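Local structure of type IV pilus biogenesis protein PilB (Streptococcus sanguinis, 7B7P) at residues A[35-40]-A[142-147]; A[94-99]-A[106-111]; A[255-260]-A[287-292]; A[310-315]-A[332-337]; A[161-166]-A[270-275]. The protein is a minor type IV pilin with a von Willebrand factor A-like domain bearing a metal-dependent adhesion site, and has a direct role in adhesion. All blocks are in the same frame, centred on the assembly; numbering follows the deposited sequence.

How the contacts relate
The contacts fall into two groups at the two ends of an elongated chain. Contacts 1 and 2 touch, with centres about 13 Å apart, in the part that carries the N-terminal helix; a probable hydrogen bond from Phe95 N to Gly146 O, 3.2 Å, links them. Contacts 3 and 4, with centres about 10 Å apart, meet in the small antiparallel sheet near the magnesium ion, through strands 289-291 and 332-335. The side chain of Thr256 in contact 3 is about 3 Å from this ion, and that of Leu336 in contact 4 about 10 Å. Contact 5 lies between, its centre about 32 Å from that of contact 1 and 24 Å from that of contact 3.

Contact 1 (A[35-40]-A[142-147]); sequences ILDDSK and KGKKGI
Asp38 starts its side chain between the backbone N and the carbonyl carbon, at chi1 67°. Lys144 instead sets CG beside its backbone N, and its chain then bends at chi2 and chi3. These two turns bring the lysine amine to the carboxylate of Asp38, the side chains meeting at about a right angle. Lys144 NZ and Asp38 OD1 form a salt bridge. The modelled separation of 2.3 Å is too short for such a pair, so its exact length is doubtful. Asp37 OD1 lies 4.7 Å from Lys144 NZ and may add to the favourable field around the amine. The same OD1 accepts from Ser39 N at 2.8 Å and closes an Asx turn. Asp37 OD2 takes the backbone N of Ala141. Beside the charged pair, a chi1 of 41° turns Ile147 so that its CD1 rests 3.9 Å from Asp38 CA. The backbones join where Ile147 N donates to Leu36 O at 3.0 Å. That bond is bent, 133° at the hydrogen. Gly146 CA adds a CA-H...O contact to Leu36 O at 3.3 Å. Gly146 has backbone angles that only glycine adopts easily. In the pilin part of the chain, the contact joins the end of strand 32-36 to the loop 140-147, which runs from strand 136-139 to strand 148-152 of the same mixed sheet. On another side is strand 92-101: Phe95 pairs with Gly146 through the backbone, and Ile35 packs on Phe95 and Thr97.

Contact 2 (A[94-99]-A[106-111]); sequences EFKTEG and LISYNL
Glu94 and Asn110 form a hydrogen-bonded antiparallel pair, and both their backbone donors are used. Glu94 N gives to Asn110 O at 3.1 Å, and Asn110 N gives to Glu94 O at 2.9 Å. Lys96 and Ser108 repeat the pattern unevenly. Ser108 N reaches Lys96 O at 2.6 Å in a nearly straight bond, while the return bond from Lys96 N to Ser108 O is weak. Further along the hairpin, Leu106 serves two successive residues. Its O accepts from Glu98 N at 3.1 Å, and its N donates to Gly99 O at 2.7 Å. Ser108 OG has a water at 2.9 Å, which also gives a weak bond to Glu94 O. The hydroxyl of Tyr109 is satisfied by Asp24 of helix 9-27. Phe95 and Tyr109 both hold CG beside their own backbone N, chi1 -49° and -54°, which brings the rings together rim to rim. Their planes stand at 88°, with Phe95 CD2 3.5 Å from Tyr109 CD1. Phe95 also touches Val23, and Tyr109 touches Met20 and Val27. Ile107 lies on this face and packs on Ile149. Glu94, Lys96, Ser108 and Asn110 point to the other face. The chemistry therefore differs between faces: aromatic and aliphatic groups pack on helix 9-27 and strand 148-152, whereas mostly polar groups and a bridging water lie on the reverse of this pilin hairpin.

Contact 3 (A[255-260]-A[287-292]); sequences VTNPGD and PNAYLV
This is a buried contact between the loop that leads into helix 258-270 and strand 289-291 with the two residues before it, at the magnesium end of the von Willebrand factor A-like domain. Thr256 and Asn288 form its centre. Asn288 OD1 accepts from Thr256 N at 2.8 Å, and Asn288 N donates to Thr256 O at 3.1 Å in an almost straight bond of 174°. Both donors lie in the plane of the carbonyl they meet. A chi1 of 62° folds the Asn288 amide back over its own backbone, so that side chain and main chain grip the same residue. A water stands 3.1 Å from Thr256 OG1 and takes a weak bond from Asn288 ND2. The side chain of Thr256 is about 3 Å from the magnesium ion, close to the metal-binding residues Ser173 and Asp284. This is consistent with the threonine of a MIDAS motif. Asn288 bonds its backbone N and O, and so probably acts as a second-shell residue. Asn257 is the N-cap: its OD1 accepts from Asp260 N at 3.2 Å, while its ND2 is held by Thr221 O. Apolar contacts fill in around these bonds. Val255 CG2 meets Ala289 CB at 3.8 Å, and Pro258 CG meets Pro287 CB at 4.1 Å. The Leu291 CD1 methyl also comes within 3.4 Å of Asp260 OD2. That oxygen accepts from Ala223 N, while OD1 pairs with Arg263. Strand 289-291 is an edge strand of a four-stranded antiparallel sheet, next to strand 332-335, while Pro287 packs on Ser347 and Ile348 of helix 341-358.

Contact 4 (A[310-315]-A[332-337]); sequences GRVTFN and LGYDLY
Val312 lays its CG2 methyl against the ring of Tyr334, 3.6 Å from CE1. The ring is turned back over the neighbouring strand, because CG of Tyr334 sits between its backbone N and carbonyl carbon at chi1 68°. Val312 N consequently lies over the centre of one ring face, 4.2 Å above the plane. The phenol OH is bonded to that of Tyr329. Underneath, Val312 and Tyr334 form a hydrogen-bonded antiparallel pair, with Val312 N to Tyr334 O at 2.9 Å and Tyr334 N to Val312 O at 3.0 Å. The two strands are the middle members of a four-stranded antiparallel sheet that lies near the MIDAS of the von Willebrand factor A-like domain; strands 289-291 and 302-305 flank them. Past the pair of Arg311 and Asp335, Leu336 N donates to Gly310 O at 2.8 Å. Gly310 has positive phi, and Tyr337 CE2 packs 3.9 Å from its CA. Phe314 presents its ring edge to the backbone of Leu332 and Gly333. On the face of Arg311 and Asp335, the two CB atoms are 3.9 Å apart. Asp335 OD1 accepts from Tyr337 N at 3.0 Å, from above the carboxylate plane, and so makes an Asx turn. Its OD2 takes the backbone N of both Arg339 and Asp340.

Contact 5 (A[161-166]-A[270-275]); sequences NIAVSF and QSQPAQ
Ala274 presses its methyl group against the start of strand 162-169, in the central, mostly parallel sheet of the von Willebrand factor A-like fold. Its CB lies 3.4 Å from Asn161 O and 3.8 Å from Ala163 CB. Asn161 keeps CG beside its backbone N, chi1 -48°, and meets the same methyl with CB at 4.0 Å. Beside it, Gln272 CB sits 4.1 Å from Ala163 CB. Where the methyls of Ala163 and Ala274 meet, loop and strand come close: Ala274 CB is 3.4 Å from Ala163 N. The loop connects helix 258-270 to strand 276-283, which runs parallel to strand 162-169. Both ends of the loop are tied to the strand's surroundings. Ala163 bonds through its backbone to Leu276, where the next strand begins, and its side chain touches Leu269 near the end of the helix. Gln272 O is held by Lys277 NZ. Farther out, helix 402-424 packs over this corner: Ile162, whose CB points away from the loop, meets Ile416 and Leu420, and Gln275 touches Val423. One polar link crosses the contact, a weak hydrogen bond from Gln275 N to Asn161 O, 3.1 Å long and bent to 133° at the hydrogen.

Contact 1 (A[35-40]-A[142-147])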
# COMPACT_ATOMS: atom_id res chain seq x y z
N ILE A 35 16.18 -0.73 10.55
CA ILE A 35 17.50 -0.12 10.41
C ILE A 35 17.31 1.37 10.18
O ILE A 35 16.51 1.80 9.33
CB ILE A 35 18.29 -0.77 9.26
CG1 ILE A 35 18.48 -2.26 9.51
CG2 ILE A 35 19.65 -0.12 9.12
CD1 ILE A 35 19.63 -2.84 8.71
N LEU A 36 18.06 2.18 10.93
CA LEU A 36 17.90 3.63 10.92
C LEU A 36 19.19 4.33 10.50
O LEU A 36 20.29 3.89 10.85
CB LEU A 36 17.50 4.13 12.31
CG LEU A 36 16.38 3.33 12.97
CD1 LEU A 36 16.07 3.94 14.31
CD2 LEU A 36 15.13 3.30 12.10
N ASP A 37 19.05 5.43 9.75
CA ASP A 37 20.18 6.32 9.50
C ASP A 37 20.25 7.38 10.59
O ASP A 37 19.41 7.44 11.50
CB ASP A 37 20.10 6.93 8.09
CG ASP A 37 18.86 7.81 7.88
OD1 ASP A 37 18.58 8.70 8.71
OD2 ASP A 37 18.17 7.62 6.85
N ASP A 38 21.26 8.25 10.51
CA ASP A 38 21.46 9.25 11.58
C ASP A 38 20.37 10.38 11.61
O ASP A 38 20.57 11.36 12.33
CB ASP A 38 22.86 9.87 11.47
CG ASP A 38 23.05 10.73 10.22
OD1 ASP A 38 22.11 10.81 9.38
OD2 ASP A 38 24.15 11.31 10.07
N SER A 39 19.27 10.31 10.87
CA SER A 39 18.19 11.28 11.07
C SER A 39 17.28 10.88 12.22
O SER A 39 16.74 11.75 12.91
CB SER A 39 17.39 11.45 9.77
OG SER A 39 16.21 10.67 9.78
N LYS A 40 17.12 9.57 12.47
CA LYS A 40 16.32 9.09 13.59
C LYS A 40 17.17 8.45 14.69
O LYS A 40 16.64 7.73 15.54
CB LYS A 40 15.26 8.09 13.12
CG LYS A 40 14.27 8.66 12.12
CD LYS A 40 12.92 7.95 12.19
CE LYS A 40 11.77 8.94 12.01
NZ LYS A 40 10.42 8.30 12.08
N LYS A 142 18.40 8.13 1.16
CA LYS A 142 19.60 8.60 0.46
C LYS A 142 20.51 7.46 0.03
O LYS A 142 20.06 6.37 -0.33
CB LYS A 142 20.42 9.52 1.37
CG LYS A 142 20.66 10.94 0.91
CD LYS A 142 19.40 11.65 0.50
CE LYS A 142 19.55 13.14 0.73
NZ LYS A 142 18.37 13.88 0.23
N GLY A 143 21.81 7.75 0.05
CA GLY A 143 22.86 6.77 0.13
C GLY A 143 23.50 6.91 1.50
O GLY A 143 24.72 6.89 1.63
N LYS A 144 22.65 7.10 2.52
CA LYS A 144 23.11 7.17 3.90
C LYS A 144 23.54 5.79 4.39
O LYS A 144 23.15 4.75 3.85
CB LYS A 144 22.01 7.71 4.82
CG LYS A 144 21.47 9.07 4.47
CD LYS A 144 22.16 10.17 5.25
CE LYS A 144 21.20 10.86 6.20
NZ LYS A 144 21.94 11.62 7.23
N LYS A 145 24.33 5.79 5.47
CA LYS A 145 24.98 4.59 5.97
C LYS A 145 24.05 3.68 6.77
O LYS A 145 24.02 2.47 6.53
CB LYS A 145 26.18 4.97 6.85
CG LYS A 145 27.34 4.00 6.74
CD LYS A 145 28.36 4.24 7.85
CE LYS A 145 29.79 4.07 7.35
NZ LYS A 145 30.21 5.18 6.45
N GLY A 146 23.31 4.20 7.74
CA GLY A 146 22.51 3.30 8.55
C GLY A 146 23.29 2.74 9.73
O GLY A 146 23.90 1.67 9.64
N ILE A 147 23.24 3.45 10.85
CA ILE A 147 24.22 3.33 11.91
C ILE A 147 23.58 2.94 13.23
O ILE A 147 24.17 3.13 14.28
CB ILE A 147 25.02 4.64 12.04
CG1 ILE A 147 24.10 5.86 11.89
CG2 ILE A 147 26.11 4.70 10.99
CD1 ILE A 147 23.37 6.23 13.16

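Contact 2 (A[94-99]-A[106-111])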
# COMPACT_ATOMS: atom_id res chain seq x y z
N GLU A 94 27.78 -0.09 11.69
CA GLU A 94 26.89 -0.08 10.54
C GLU A 94 26.12 -1.39 10.46
O GLU A 94 26.71 -2.47 10.65
CB GLU A 94 27.67 0.17 9.24
CG GLU A 94 26.84 -0.06 7.99
CD GLU A 94 27.53 0.39 6.71
OE1 GLU A 94 28.77 0.61 6.73
OE2 GLU A 94 26.83 0.50 5.68
N PHE A 95 24.82 -1.31 10.16
CA PHE A 95 23.96 -2.47 9.98
C PHE A 95 23.43 -2.52 8.55
O PHE A 95 23.26 -1.48 7.91
CB PHE A 95 22.78 -2.48 10.93
CG PHE A 95 23.16 -2.25 12.35
CD1 PHE A 95 23.34 -0.97 12.82
CD2 PHE A 95 23.35 -3.32 13.23
CE1 PHE A 95 23.69 -0.74 14.14
CE2 PHE A 95 23.70 -3.10 14.55
CZ PHE A 95 23.87 -1.80 15.00
N LYS A 96 23.15 -3.73 8.08
CA LYS A 96 22.79 -3.98 6.69
C LYS A 96 22.03 -5.30 6.60
O LYS A 96 22.47 -6.30 7.18
CB LYS A 96 24.04 -4.05 5.80
CG LYS A 96 23.88 -3.34 4.48
CD LYS A 96 25.09 -3.59 3.58
CE LYS A 96 25.53 -2.31 2.85
NZ LYS A 96 26.97 -2.38 2.47
N THR A 97 20.92 -5.29 5.88
CA THR A 97 20.26 -6.53 5.50
C THR A 97 20.99 -7.15 4.30
O THR A 97 21.60 -6.44 3.49
CB THR A 97 18.79 -6.29 5.18
OG1 THR A 97 18.68 -5.51 3.98
CG2 THR A 97 18.11 -5.55 6.34
N GLU A 98 20.95 -8.48 4.20
CA GLU A 98 21.79 -9.21 3.26
C GLU A 98 21.08 -10.45 2.73
O GLU A 98 21.64 -11.54 2.70
CB GLU A 98 23.12 -9.61 3.90
CG GLU A 98 24.00 -8.44 4.34
CD GLU A 98 25.11 -8.11 3.33
OE1 GLU A 98 25.59 -9.05 2.64
OE2 GLU A 98 25.50 -6.92 3.23
N GLY A 99 19.83 -10.29 2.29
CA GLY A 99 19.11 -11.43 1.75
C GLY A 99 18.71 -12.46 2.80
O GLY A 99 18.40 -12.13 3.95
N LEU A 106 18.84 -12.40 6.57
CA LEU A 106 20.21 -12.17 7.00
C LEU A 106 20.45 -10.70 7.33
O LEU A 106 19.81 -9.80 6.78
CB LEU A 106 21.20 -12.62 5.93
CG LEU A 106 21.08 -14.12 5.65
CD1 LEU A 106 22.13 -14.55 4.68
CD2 LEU A 106 21.19 -14.91 6.95
N ILE A 107 21.40 -10.48 8.24
CA ILE A 107 21.85 -9.14 8.59
C ILE A 107 23.37 -9.16 8.67
O ILE A 107 23.99 -10.17 9.03
CB ILE A 107 21.23 -8.68 9.92
CG1 ILE A 107 21.54 -7.21 10.18
CG2 ILE A 107 21.74 -9.51 11.09
CD1 ILE A 107 20.91 -6.70 11.46
N SER A 108 23.98 -8.04 8.30
CA SER A 108 25.42 -7.90 8.42
C SER A 108 25.74 -6.78 9.41
O SER A 108 25.07 -5.74 9.43
CB SER A 108 26.08 -7.65 7.06
OG SER A 108 26.35 -6.29 6.85
N TYR A 109 26.72 -7.04 10.26
CA TYR A 109 27.21 -6.08 11.22
C TYR A 109 28.60 -5.62 10.82
O TYR A 109 29.40 -6.41 10.31
CB TYR A 109 27.28 -6.67 12.62
CG TYR A 109 26.01 -7.28 13.14
CD1 TYR A 109 24.86 -6.52 13.31
CD2 TYR A 109 25.99 -8.62 13.52
CE1 TYR A 109 23.70 -7.09 13.83
CE2 TYR A 109 24.85 -9.20 14.03
CZ TYR A 109 23.70 -8.43 14.19
OH TYR A 109 22.57 -9.02 14.69
N ASN A 110 28.87 -4.34 11.05
CA ASN A 110 30.20 -3.77 10.91
C ASN A 110 30.51 -3.04 12.20
O ASN A 110 29.66 -2.31 12.72
CB ASN A 110 30.25 -2.82 9.70
CG ASN A 110 31.65 -2.31 9.44
OD1 ASN A 110 32.27 -1.67 10.30
ND2 ASN A 110 32.17 -2.59 8.24
N LEU A 111 31.70 -3.26 12.75
CA LEU A 111 32.08 -2.61 14.01
C LEU A 111 33.59 -2.43 14.00
O LEU A 111 34.34 -3.33 14.42
CB LEU A 111 31.60 -3.40 15.22
CG LEU A 111 31.94 -2.76 16.57
CD1 LEU A 111 31.57 -1.27 16.57
CD2 LEU A 111 31.26 -3.49 17.71
O HOH W 1 27.44 -3.70 7.52

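Contact 3 (A[255-260]-A[287-292])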
# COMPACT_ATOMS: atom_id res chain seq x y z
N VAL A 255 -21.96 0.49 -19.12
CA VAL A 255 -20.65 0.83 -19.67
C VAL A 255 -19.66 1.07 -18.53
O VAL A 255 -19.87 0.59 -17.42
CB VAL A 255 -20.76 2.06 -20.61
CG1 VAL A 255 -21.41 1.64 -21.92
CG2 VAL A 255 -21.57 3.17 -19.93
N THR A 256 -18.58 1.80 -18.78
CA THR A 256 -17.46 1.87 -17.84
C THR A 256 -17.17 3.33 -17.48
O THR A 256 -16.60 4.07 -18.29
CB THR A 256 -16.22 1.18 -18.44
OG1 THR A 256 -16.58 -0.15 -18.85
CG2 THR A 256 -15.06 1.10 -17.43
N ASN A 257 -17.54 3.73 -16.27
CA ASN A 257 -17.44 5.11 -15.79
C ASN A 257 -16.58 5.08 -14.52
O ASN A 257 -17.09 5.23 -13.40
CB ASN A 257 -18.82 5.70 -15.51
CG ASN A 257 -18.80 7.22 -15.22
OD1 ASN A 257 -17.75 7.78 -14.91
ND2 ASN A 257 -19.97 7.87 -15.31
N PRO A 258 -15.28 4.87 -14.67
CA PRO A 258 -14.43 4.73 -13.47
C PRO A 258 -14.37 5.99 -12.62
O PRO A 258 -14.26 5.90 -11.39
CB PRO A 258 -13.05 4.36 -14.06
CG PRO A 258 -13.06 4.95 -15.44
CD PRO A 258 -14.49 4.87 -15.92
N GLY A 259 -14.43 7.17 -13.24
CA GLY A 259 -14.48 8.39 -12.44
C GLY A 259 -15.59 8.38 -11.41
O GLY A 259 -15.38 8.73 -10.24
N ASP A 260 -16.81 7.97 -11.81
CA ASP A 260 -17.90 7.99 -10.83
C ASP A 260 -17.66 6.94 -9.74
O ASP A 260 -17.90 7.20 -8.56
CB ASP A 260 -19.27 7.80 -11.50
CG ASP A 260 -20.44 8.34 -10.64
OD1 ASP A 260 -20.23 9.22 -9.78
OD2 ASP A 260 -21.58 7.86 -10.80
N PRO A 287 -12.19 3.01 -20.53
CA PRO A 287 -13.09 4.08 -20.06
C PRO A 287 -13.89 4.68 -21.20
O PRO A 287 -13.36 5.06 -22.24
CB PRO A 287 -12.12 5.10 -19.46
CG PRO A 287 -10.93 4.31 -19.06
CD PRO A 287 -10.79 3.24 -20.12
N ASN A 288 -15.21 4.75 -21.01
CA ASN A 288 -16.04 5.25 -22.10
C ASN A 288 -17.27 5.99 -21.59
O ASN A 288 -18.26 6.07 -22.32
CB ASN A 288 -16.51 4.09 -23.04
CG ASN A 288 -17.36 3.06 -22.30
OD1 ASN A 288 -17.51 3.10 -21.07
ND2 ASN A 288 -17.96 2.17 -23.06
N ALA A 289 -17.26 6.47 -20.35
CA ALA A 289 -18.40 7.18 -19.80
C ALA A 289 -17.93 8.16 -18.73
O ALA A 289 -16.89 7.95 -18.09
CB ALA A 289 -19.44 6.19 -19.24
N TYR A 290 -18.70 9.23 -18.54
CA TYR A 290 -18.41 10.25 -17.53
C TYR A 290 -19.72 10.97 -17.24
O TYR A 290 -20.67 10.89 -18.01
CB TYR A 290 -17.30 11.22 -17.98
CG TYR A 290 -17.59 11.89 -19.34
CD1 TYR A 290 -17.24 11.28 -20.54
CD2 TYR A 290 -18.24 13.12 -19.40
CE1 TYR A 290 -17.52 11.88 -21.77
CE2 TYR A 290 -18.52 13.72 -20.60
CZ TYR A 290 -18.18 13.10 -21.78
OH TYR A 290 -18.48 13.71 -22.99
N LEU A 291 -19.77 11.65 -16.09
CA LEU A 291 -20.91 12.47 -15.72
C LEU A 291 -20.54 13.95 -15.80
O LEU A 291 -19.43 14.33 -15.45
CB LEU A 291 -21.41 12.14 -14.32
CG LEU A 291 -22.02 10.74 -14.25
CD1 LEU A 291 -22.48 10.39 -12.85
CD2 LEU A 291 -23.16 10.66 -15.23
N VAL A 292 -21.48 14.78 -16.28
CA VAL A 292 -21.25 16.22 -16.27
C VAL A 292 -22.09 16.86 -15.17
O VAL A 292 -23.10 16.33 -14.72
CB VAL A 292 -21.51 16.89 -17.64
CG1 VAL A 292 -20.54 16.35 -18.67
CG2 VAL A 292 -22.98 16.75 -18.09
O HOH W 2 -18.09 -0.85 -21.47

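Contact 4 (A[310-315]-A[332-337])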
# COMPACT_ATOMS: atom_id res chain seq x y z
N GLY A 310 -24.19 5.47 -31.46
CA GLY A 310 -24.06 4.89 -30.14
C GLY A 310 -23.28 5.72 -29.14
O GLY A 310 -22.55 5.15 -28.30
N ARG A 311 -23.40 7.05 -29.19
CA ARG A 311 -22.69 7.86 -28.21
C ARG A 311 -23.36 9.22 -28.02
O ARG A 311 -24.06 9.73 -28.90
CB ARG A 311 -21.23 8.06 -28.60
CG ARG A 311 -21.02 8.76 -29.91
CD ARG A 311 -19.56 9.13 -30.03
NE ARG A 311 -19.26 9.88 -31.23
CZ ARG A 311 -18.88 9.34 -32.38
NH1 ARG A 311 -18.77 8.01 -32.50
NH2 ARG A 311 -18.61 10.12 -33.42
N VAL A 312 -23.13 9.79 -26.84
CA VAL A 312 -23.52 11.15 -26.49
C VAL A 312 -22.31 11.84 -25.90
O VAL A 312 -21.69 11.33 -24.95
CB VAL A 312 -24.69 11.16 -25.50
CG1 VAL A 312 -24.99 12.58 -25.06
CG2 VAL A 312 -25.92 10.50 -26.11
N THR A 313 -21.97 13.01 -26.42
CA THR A 313 -20.77 13.67 -25.96
C THR A 313 -21.06 15.14 -25.65
O THR A 313 -22.06 15.72 -26.09
CB THR A 313 -19.65 13.50 -27.00
OG1 THR A 313 -18.54 14.35 -26.68
CG2 THR A 313 -20.18 13.74 -28.42
N PHE A 314 -20.20 15.72 -24.82
CA PHE A 314 -20.29 17.13 -24.47
C PHE A 314 -19.07 17.83 -25.04
O PHE A 314 -17.93 17.43 -24.77
CB PHE A 314 -20.40 17.32 -22.96
CG PHE A 314 -21.71 16.83 -22.39
CD1 PHE A 314 -21.88 15.48 -22.06
CD2 PHE A 314 -22.76 17.70 -22.18
CE1 PHE A 314 -23.10 15.02 -21.52
CE2 PHE A 314 -23.97 17.26 -21.64
CZ PHE A 314 -24.14 15.92 -21.32
N ASN A 315 -19.33 18.87 -25.86
CA ASN A 315 -18.25 19.67 -26.45
C ASN A 315 -17.37 20.28 -25.37
O ASN A 315 -16.14 20.24 -25.47
CB ASN A 315 -18.84 20.77 -27.34
CG ASN A 315 -19.52 20.23 -28.59
OD1 ASN A 315 -19.05 19.26 -29.20
ND2 ASN A 315 -20.63 20.86 -28.98
N LEU A 332 -25.01 12.24 -18.83
CA LEU A 332 -24.12 11.11 -19.11
C LEU A 332 -23.44 11.32 -20.45
O LEU A 332 -24.11 11.42 -21.48
CB LEU A 332 -24.89 9.79 -19.10
CG LEU A 332 -24.07 8.52 -19.39
CD1 LEU A 332 -23.14 8.21 -18.22
CD2 LEU A 332 -24.94 7.30 -19.70
N GLY A 333 -22.12 11.38 -20.44
CA GLY A 333 -21.35 11.20 -21.66
C GLY A 333 -20.98 9.73 -21.77
O GLY A 333 -20.65 9.09 -20.77
N TYR A 334 -21.08 9.18 -22.98
CA TYR A 334 -20.74 7.77 -23.16
C TYR A 334 -20.60 7.43 -24.63
O TYR A 334 -21.16 8.10 -25.50
CB TYR A 334 -21.78 6.86 -22.54
CG TYR A 334 -23.10 6.90 -23.24
CD1 TYR A 334 -23.99 7.95 -23.01
CD2 TYR A 334 -23.48 5.90 -24.12
CE1 TYR A 334 -25.23 8.00 -23.64
CE2 TYR A 334 -24.72 5.93 -24.76
CZ TYR A 334 -25.59 7.00 -24.51
OH TYR A 334 -26.82 7.08 -25.11
N ASP A 335 -19.88 6.34 -24.89
CA ASP A 335 -19.68 5.78 -26.22
C ASP A 335 -19.79 4.26 -26.11
O ASP A 335 -18.89 3.60 -25.58
CB ASP A 335 -18.33 6.21 -26.78
CG ASP A 335 -17.93 5.45 -28.02
OD1 ASP A 335 -18.83 4.89 -28.67
OD2 ASP A 335 -16.73 5.45 -28.37
N LEU A 336 -20.90 3.70 -26.60
CA LEU A 336 -21.13 2.26 -26.49
C LEU A 336 -20.08 1.44 -27.23
O LEU A 336 -19.87 0.28 -26.89
CB LEU A 336 -22.52 1.88 -27.01
CG LEU A 336 -23.71 2.50 -26.27
CD1 LEU A 336 -24.98 2.46 -27.13
CD2 LEU A 336 -23.93 1.79 -24.98
N TYR A 337 -19.43 1.99 -28.24
CA TYR A 337 -18.46 1.23 -29.02
C TYR A 337 -17.02 1.43 -28.58
O TYR A 337 -16.13 0.77 -29.13
CB TYR A 337 -18.60 1.59 -30.49
CG TYR A 337 -19.98 1.23 -30.99
CD1 TYR A 337 -20.35 -0.10 -31.13
CD2 TYR A 337 -20.92 2.21 -31.27
CE1 TYR A 337 -21.61 -0.44 -31.57
CE2 TYR A 337 -22.18 1.88 -31.71
CZ TYR A 337 -22.53 0.55 -31.86
OH TYR A 337 -23.78 0.22 -32.29

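Contact 5 (A[161-166]-A[270-275])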
# COMPACT_ATOMS: atom_id res chain seq x y z
N ASN A 161 -5.91 2.32 12.52
CA ASN A 161 -7.04 1.80 11.77
C ASN A 161 -6.80 1.98 10.28
O ASN A 161 -6.10 2.91 9.85
CB ASN A 161 -8.34 2.49 12.20
CG ASN A 161 -8.49 2.54 13.70
OD1 ASN A 161 -8.68 1.50 14.34
ND2 ASN A 161 -8.40 3.73 14.28
N ILE A 162 -7.36 1.07 9.49
CA ILE A 162 -7.17 1.05 8.05
C ILE A 162 -8.53 0.90 7.38
O ILE A 162 -9.30 0.00 7.72
CB ILE A 162 -6.24 -0.10 7.62
CG1 ILE A 162 -4.81 0.14 8.11
CG2 ILE A 162 -6.30 -0.30 6.12
CD1 ILE A 162 -3.89 -1.09 7.96
N ALA A 163 -8.81 1.77 6.41
CA ALA A 163 -10.01 1.66 5.61
C ALA A 163 -9.62 1.35 4.17
O ALA A 163 -8.66 1.91 3.64
CB ALA A 163 -10.84 2.94 5.67
N VAL A 164 -10.37 0.45 3.55
CA VAL A 164 -10.13 0.03 2.18
C VAL A 164 -11.45 0.12 1.44
O VAL A 164 -12.42 -0.53 1.83
CB VAL A 164 -9.56 -1.39 2.09
CG1 VAL A 164 -9.33 -1.77 0.64
CG2 VAL A 164 -8.26 -1.52 2.89
N SER A 165 -11.50 0.92 0.40
CA SER A 165 -12.69 0.97 -0.44
C SER A 165 -12.42 0.18 -1.70
O SER A 165 -11.50 0.50 -2.46
CB SER A 165 -13.10 2.41 -0.78
OG SER A 165 -14.34 2.36 -1.48
N PHE A 166 -13.22 -0.87 -1.91
CA PHE A 166 -13.20 -1.65 -3.13
C PHE A 166 -14.15 -1.04 -4.13
O PHE A 166 -15.32 -0.80 -3.81
CB PHE A 166 -13.62 -3.10 -2.85
CG PHE A 166 -12.56 -3.90 -2.17
CD1 PHE A 166 -11.49 -4.42 -2.89
CD2 PHE A 166 -12.61 -4.11 -0.81
CE1 PHE A 166 -10.48 -5.14 -2.26
CE2 PHE A 166 -11.62 -4.84 -0.17
CZ PHE A 166 -10.56 -5.35 -0.89
N GLN A 270 -13.29 9.49 2.86
CA GLN A 270 -13.10 10.73 3.61
C GLN A 270 -13.85 10.71 4.94
O GLN A 270 -13.39 11.32 5.91
CB GLN A 270 -13.54 11.93 2.77
CG GLN A 270 -12.63 12.29 1.60
CD GLN A 270 -11.18 12.54 2.01
OE1 GLN A 270 -10.27 12.36 1.19
NE2 GLN A 270 -10.96 13.00 3.23
N SER A 271 -14.96 10.00 5.01
CA SER A 271 -15.78 9.98 6.20
C SER A 271 -15.39 8.87 7.17
O SER A 271 -16.08 8.68 8.17
CB SER A 271 -17.25 9.82 5.81
OG SER A 271 -17.57 8.45 5.68
N GLN A 272 -14.32 8.13 6.89
CA GLN A 272 -13.84 7.11 7.81
C GLN A 272 -12.68 7.64 8.62
O GLN A 272 -11.88 8.43 8.11
CB GLN A 272 -13.41 5.86 7.06
CG GLN A 272 -14.57 5.08 6.50
CD GLN A 272 -15.48 4.55 7.60
OE1 GLN A 272 -15.02 3.89 8.52
NE2 GLN A 272 -16.77 4.84 7.51
N PRO A 273 -12.57 7.25 9.89
CA PRO A 273 -11.54 7.84 10.76
C PRO A 273 -10.14 7.29 10.53
O PRO A 273 -9.17 7.97 10.91
CB PRO A 273 -12.03 7.52 12.18
CG PRO A 273 -13.38 6.91 12.03
CD PRO A 273 -13.49 6.38 10.64
N ALA A 274 -10.01 6.10 9.94
CA ALA A 274 -8.75 5.41 9.71
C ALA A 274 -7.61 6.32 9.28
O ALA A 274 -7.82 7.31 8.57
CB ALA A 274 -8.93 4.31 8.65
N GLN A 275 -6.39 6.01 9.70
CA GLN A 275 -5.25 6.81 9.30
C GLN A 275 -4.57 6.30 8.03
O GLN A 275 -3.84 7.06 7.38
CB GLN A 275 -4.25 6.87 10.46
CG GLN A 275 -3.14 7.89 10.30
CD GLN A 275 -1.77 7.26 10.46
OE1 GLN A 275 -1.65 6.17 11.03
NE2 GLN A 275 -0.74 7.93 9.94